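Local coordinates for putative DNA-binding protein (Salmonella typhimurium, PDB 2NMU) that is of uncertain function but probably binds DNA, and assembles as a trimer built on the PCC-domain fold, at residues N42-A47 with I122-A127; G54-V59 with L94-P99. All coordinates share one frame; numbering follows the deposited sequence.

Contact 1. Residues N42-A47 with I122-A127; sequences NQLRAA and IGELPA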
loop_
_atom_site.group_PDB
_atom_site.type_symbol
_atom_site.label_atom_id
_atom_site.label_comp_id
_atom_site.label_asym_id
_atom_site.label_seq_id
_atom_site.Cartn_x
_atom_site.Cartn_y
_atom_site.Cartn_z
ATOM N N ASN A 42 -12.154 1.060 -19.443
ATOM C CA ASN A 42 -12.932 0.075 -18.713
ATOM C C ASN A 42 -14.112 0.659 -17.955
ATOM O O ASN A 42 -14.810 -0.060 -17.242
ATOM C CB ASN A 42 -12.023 -0.691 -17.755
ATOM C CG ASN A 42 -10.894 -1.388 -18.472
ATOM O OD1 ASN A 42 -9.779 -0.868 -18.563
ATOM N ND2 ASN A 42 -11.178 -2.568 -19.005
ATOM N N GLN A 43 -14.339 1.956 -18.130
ATOM C CA GLN A 43 -15.437 2.650 -17.463
ATOM C C GLN A 43 -15.497 2.323 -15.971
ATOM O O GLN A 43 -16.544 1.947 -15.445
ATOM C CB GLN A 43 -16.765 2.291 -18.137
ATOM C CG GLN A 43 -16.871 2.796 -19.574
ATOM C CD GLN A 43 -17.027 4.304 -19.657
ATOM O OE1 GLN A 43 -18.077 4.848 -19.318
ATOM N NE2 GLN A 43 -15.979 4.988 -20.098
ATOM N N LEU A 44 -14.363 2.470 -15.293
ATOM C CA LEU A 44 -14.292 2.204 -13.862
ATOM C C LEU A 44 -15.000 3.329 -13.097
ATOM O O LEU A 44 -14.758 4.512 -13.350
ATOM C CB LEU A 44 -12.827 2.088 -13.434
ATOM C CG LEU A 44 -12.028 1.021 -14.195
ATOM C CD1 LEU A 44 -10.617 0.930 -13.630
ATOM C CD2 LEU A 44 -12.734 -0.330 -14.086
ATOM N N ARG A 45 -15.868 2.959 -12.158
ATOM C CA ARG A 45 -16.627 3.942 -11.390
ATOM C C ARG A 45 -16.263 4.029 -9.906
ATOM O O ARG A 45 -16.669 4.966 -9.223
ATOM C CB ARG A 45 -18.132 3.656 -11.504
ATOM C CG ARG A 45 -18.685 3.602 -12.925
ATOM C CD ARG A 45 -18.367 4.867 -13.708
ATOM N NE ARG A 45 -18.835 6.084 -13.045
ATOM C CZ ARG A 45 -20.114 6.421 -12.897
ATOM N NH1 ARG A 45 -21.075 5.632 -13.366
ATOM N NH2 ARG A 45 -20.432 7.549 -12.277
ATOM N N ALA A 46 -15.510 3.057 -9.406
ATOM C CA ALA A 46 -15.119 3.048 -7.996
ATOM C C ALA A 46 -13.867 2.193 -7.861
ATOM O O ALA A 46 -13.919 1.059 -7.385
ATOM C CB ALA A 46 -16.251 2.472 -7.148
ATOM N N ALA A 47 -12.738 2.756 -8.275
ATOM C CA ALA A 47 -11.474 2.038 -8.256
ATOM C C ALA A 47 -10.453 2.580 -7.266
ATOM O O ALA A 47 -10.592 3.689 -6.752
ATOM C CB ALA A 47 -10.880 2.053 -9.651
ATOM N N ILE A 122 -5.011 -2.651 -10.109
ATOM C CA ILE A 122 -6.088 -1.738 -9.782
ATOM C C ILE A 122 -7.358 -2.506 -9.467
ATOM O O ILE A 122 -7.725 -3.434 -10.180
ATOM C CB ILE A 122 -6.342 -0.767 -10.953
ATOM C CG1 ILE A 122 -5.097 0.099 -11.174
ATOM C CG2 ILE A 122 -7.564 0.101 -10.668
ATOM C CD1 ILE A 122 -5.155 0.967 -12.419
ATOM N N GLY A 123 -8.005 -2.126 -8.374
ATOM C CA GLY A 123 -9.243 -2.773 -7.991
ATOM C C GLY A 123 -10.422 -1.890 -8.350
ATOM O O GLY A 123 -10.318 -0.667 -8.323
ATOM N N GLU A 124 -11.534 -2.522 -8.714
ATOM C CA GLU A 124 -12.773 -1.828 -9.060
ATOM C C GLU A 124 -13.860 -2.474 -8.193
ATOM O O GLU A 124 -13.894 -3.692 -8.049
ATOM C CB GLU A 124 -13.100 -2.017 -10.547
ATOM C CG GLU A 124 -14.557 -1.725 -10.910
ATOM C CD GLU A 124 -14.887 -0.244 -10.954
ATOM O OE1 GLU A 124 -14.163 0.560 -10.333
ATOM O OE2 GLU A 124 -15.892 0.120 -11.604
ATOM N N LEU A 125 -14.723 -1.654 -7.602
ATOM C CA LEU A 125 -15.801 -2.138 -6.736
ATOM C C LEU A 125 -17.116 -2.003 -7.501
ATOM O O LEU A 125 -17.758 -0.959 -7.458
ATOM C CB LEU A 125 -15.836 -1.296 -5.455
ATOM C CG LEU A 125 -14.520 -1.290 -4.662
ATOM C CD1 LEU A 125 -14.518 -0.151 -3.651
ATOM C CD2 LEU A 125 -14.343 -2.629 -3.967
ATOM N N PRO A 126 -17.536 -3.071 -8.198
ATOM C CA PRO A 126 -18.766 -3.101 -8.999
ATOM C C PRO A 126 -20.060 -2.649 -8.329
ATOM O O PRO A 126 -20.944 -2.120 -8.999
ATOM C CB PRO A 126 -18.845 -4.559 -9.459
ATOM C CG PRO A 126 -17.412 -4.996 -9.474
ATOM C CD PRO A 126 -16.899 -4.398 -8.191
ATOM N N ALA A 127 -20.182 -2.856 -7.022
ATOM C CA ALA A 127 -21.406 -2.480 -6.320
ATOM C C ALA A 127 -21.461 -1.018 -5.893
ATOM O O ALA A 127 -22.501 -0.540 -5.427
ATOM C CB ALA A 127 -21.600 -3.380 -5.102
#
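The carboxylate of Glu-124 grips two successive backbone amides of the loop 42-47. Arg-45 N donates to OE2 at 2.9 Å in a nearly straight bond (169°), and Ala-46 N donates to OE1 at 3.0 Å and a more bent 151°. Each N-H meets its carboxylate oxygen on the syn side, somewhat out of the carboxylate plane, and the fork spans two consecutive amides of the loop that joins helix 31-42, closed by a Schellman motif at Gln-43, to strand 47-56 of the large antiparallel sheet in this PCC domain. The side chain gets there by a bend at chi2 (75°), which turns the carboxylate toward the amides of Arg-45 and Ala-46. OE2 also takes part in a salt bridge with Arg-148, and this, with the two N-H donors, would be expected to favour the charged form of the buried acid.

Next to this grip, Leu-125 N donates to Ala-46 O at 2.8 Å, and Ala-47 faces Glu-124 as a non-hydrogen-bonded antiparallel pair. Apolar groups close the contact around these bonds. Leu-44 crosses the glutamate chain at a slant and lays CD2 along it, 3.8 Å from CD of Glu-124 and in touch with its CB and CG, while Phe-38 of the helix touches Leu-44. Ala-46 CB packs on Leu-125 CB, and Phe-130 touches both residues. Two residues earlier on strand 114-124, the CG2 branch of Ile-122 meets Ala-47 CB at 4.0 Å.

Contact 2. Residues G54-V59 with L94-P99; sequences GSLTDV and LAVSDP
Leu-56 and Leu-94 reach toward each other and meet tip to tip, CD1 of Leu-56 lying 3.9 Å from CD2 of Leu-94. The two leucines get there by different torsions. In Leu-56, CG lies beside the backbone N and opposite the carbonyl carbon (chi1 -57°), whereas Leu-94 swings its CG to the far side from its own N (chi1 167°) and then turns at chi2 so that CD2 is the methyl presented to Leu-56.

The same CD1 of Leu-56 also touches CG1 of Val-96 at 4.1 Å, the two side chains crossing at about a right angle; one methyl thus bridges two residues of strand 89-97 that point to the same face. Val-59 comes in beyond the corner at Thr-57 and Asp-58. With CG1 trans to the backbone N (chi1 178°), it sets that methyl 4.0 Å from Leu-94 CD2, while its CG2 makes a looser approach of 4.4 Å to Val-96 CG1.

No hydrogen bond joins the two segments, and the CA atoms of Leu-56 and Val-96 are 8.4 Å apart, so the four buried side chains meet by apolar packing alone. At the corner the carboxylate of Asp-58 is hydrogen-bonded to the hydroxyls of Thr-73 and Thr-113. Strand 75-86 lies between 47-56 and 89-97, and 103-108 between 89-97 and 59-62; this packing across intervening strands is consistent with the curved antiparallel sheet of the PCC domain.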
loop_
_atom_site.group_PDB
_atom_site.type_symbol
_atom_site.label_atom_id
_atom_site.label_comp_id
_atom_site.label_asym_id
_atom_site.label_seq_id
_atom_site.Cartn_x
_atom_site.Cartn_y
_atom_site.Cartn_z
ATOM N N GLY A 54 7.577 0.448 -9.331
ATOM C CA GLY A 54 8.169 0.928 -10.564
ATOM C C GLY A 54 9.165 2.051 -10.368
ATOM O O GLY A 54 9.707 2.232 -9.279
ATOM N N SER A 55 9.393 2.821 -11.423
ATOM C CA SER A 55 10.356 3.917 -11.371
ATOM C C SER A 55 9.891 5.129 -12.167
ATOM O O SER A 55 9.108 5.002 -13.105
ATOM C CB SER A 55 11.701 3.432 -11.920
ATOM O OG SER A 55 11.533 2.821 -13.193
ATOM N N LEU A 56 10.392 6.304 -11.797
ATOM C CA LEU A 56 10.024 7.541 -12.472
ATOM C C LEU A 56 11.243 8.415 -12.742
ATOM O O LEU A 56 12.276 8.293 -12.079
ATOM C CB LEU A 56 9.039 8.344 -11.615
ATOM C CG LEU A 56 7.724 7.687 -11.189
ATOM C CD1 LEU A 56 7.044 8.554 -10.144
ATOM C CD2 LEU A 56 6.825 7.488 -12.400
ATOM N N THR A 57 11.104 9.301 -13.720
ATOM C CA THR A 57 12.153 10.242 -14.073
ATOM C C THR A 57 11.652 11.598 -13.588
ATOM O O THR A 57 12.289 12.248 -12.758
ATOM C CB THR A 57 12.385 10.275 -15.595
ATOM O OG1 THR A 57 12.931 9.017 -16.016
ATOM C CG2 THR A 57 13.354 11.393 -15.968
ATOM N N ASP A 58 10.502 12.020 -14.104
ATOM C CA ASP A 58 9.911 13.280 -13.677
ATOM C C ASP A 58 8.886 12.982 -12.588
ATOM O O ASP A 58 8.134 12.013 -12.679
ATOM C CB ASP A 58 9.219 13.989 -14.844
ATOM C CG ASP A 58 10.177 14.330 -15.969
ATOM O OD1 ASP A 58 11.227 14.943 -15.693
ATOM O OD2 ASP A 58 9.879 13.987 -17.128
ATOM N N VAL A 59 8.869 13.815 -11.556
ATOM C CA VAL A 59 7.935 13.653 -10.452
ATOM C C VAL A 59 7.232 14.977 -10.206
ATOM O O VAL A 59 7.876 16.024 -10.133
ATOM C CB VAL A 59 8.664 13.218 -9.156
ATOM C CG1 VAL A 59 7.668 13.105 -8.003
ATOM C CG2 VAL A 59 9.364 11.887 -9.375
ATOM N N LEU A 94 1.719 9.847 -3.704
ATOM C CA LEU A 94 2.912 9.149 -4.163
ATOM C C LEU A 94 4.106 9.360 -3.240
ATOM O O LEU A 94 4.283 10.437 -2.672
ATOM C CB LEU A 94 3.272 9.647 -5.569
ATOM C CG LEU A 94 4.641 9.306 -6.169
ATOM C CD1 LEU A 94 4.675 7.842 -6.607
ATOM C CD2 LEU A 94 4.911 10.212 -7.365
ATOM N N ALA A 95 4.916 8.319 -3.098
ATOM C CA ALA A 95 6.133 8.377 -2.295
ATOM C C ALA A 95 7.241 7.819 -3.185
ATOM O O ALA A 95 7.087 6.743 -3.777
ATOM C CB ALA A 95 5.988 7.527 -1.041
ATOM N N VAL A 96 8.341 8.553 -3.310
ATOM C CA VAL A 96 9.455 8.093 -4.134
ATOM C C VAL A 96 10.758 8.145 -3.351
ATOM O O VAL A 96 10.869 8.893 -2.381
ATOM C CB VAL A 96 9.626 8.954 -5.414
ATOM C CG1 VAL A 96 8.411 8.802 -6.315
ATOM C CG2 VAL A 96 9.834 10.413 -5.042
ATOM N N SER A 97 11.732 7.340 -3.771
ATOM C CA SER A 97 13.049 7.297 -3.134
ATOM C C SER A 97 14.100 7.572 -4.205
ATOM O O SER A 97 13.942 7.145 -5.353
ATOM C CB SER A 97 13.300 5.925 -2.489
ATOM O OG SER A 97 13.293 4.871 -3.441
ATOM N N ASP A 98 15.162 8.290 -3.839
ATOM C CA ASP A 98 16.215 8.618 -4.802
ATOM C C ASP A 98 17.411 7.656 -4.726
ATOM O O ASP A 98 17.390 6.689 -3.957
ATOM C CB ASP A 98 16.665 10.081 -4.637
ATOM C CG ASP A 98 17.386 10.346 -3.326
ATOM O OD1 ASP A 98 17.855 9.389 -2.684
ATOM O OD2 ASP A 98 17.498 11.537 -2.956
ATOM N N PRO A 99 18.467 7.899 -5.527
ATOM C CA PRO A 99 19.635 7.013 -5.517
ATOM C C PRO A 99 20.367 6.859 -4.190
ATOM O O PRO A 99 21.295 6.057 -4.083
ATOM C CB PRO A 99 20.535 7.614 -6.599
ATOM C CG PRO A 99 19.568 8.253 -7.533
ATOM C CD PRO A 99 18.613 8.923 -6.575
#

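From the N terminus the chain runs through strand 15-25 and helix 31-42 to the first half of contact 1, residues 42-47. It continues along strand 47-56 to the first half of contact 2, residues 54-59, so one strand connects the two sites. Strands 59-62, 70-73 and 75-86 follow before 94-99 closes the inner loop, and strands 103-108 and 114-124 then bring 122-127 back to close the outer one. Contact 2 is therefore wholly enclosed by contact 1 in sequence. In space they lie on opposite sides of the chain's centre, 26 Å apart between centres. Contact 1 ties the segment leaving helix 31-42 to the end of strand 114-124; contact 2 brings 47-56 and 59-62 together on strand 89-97.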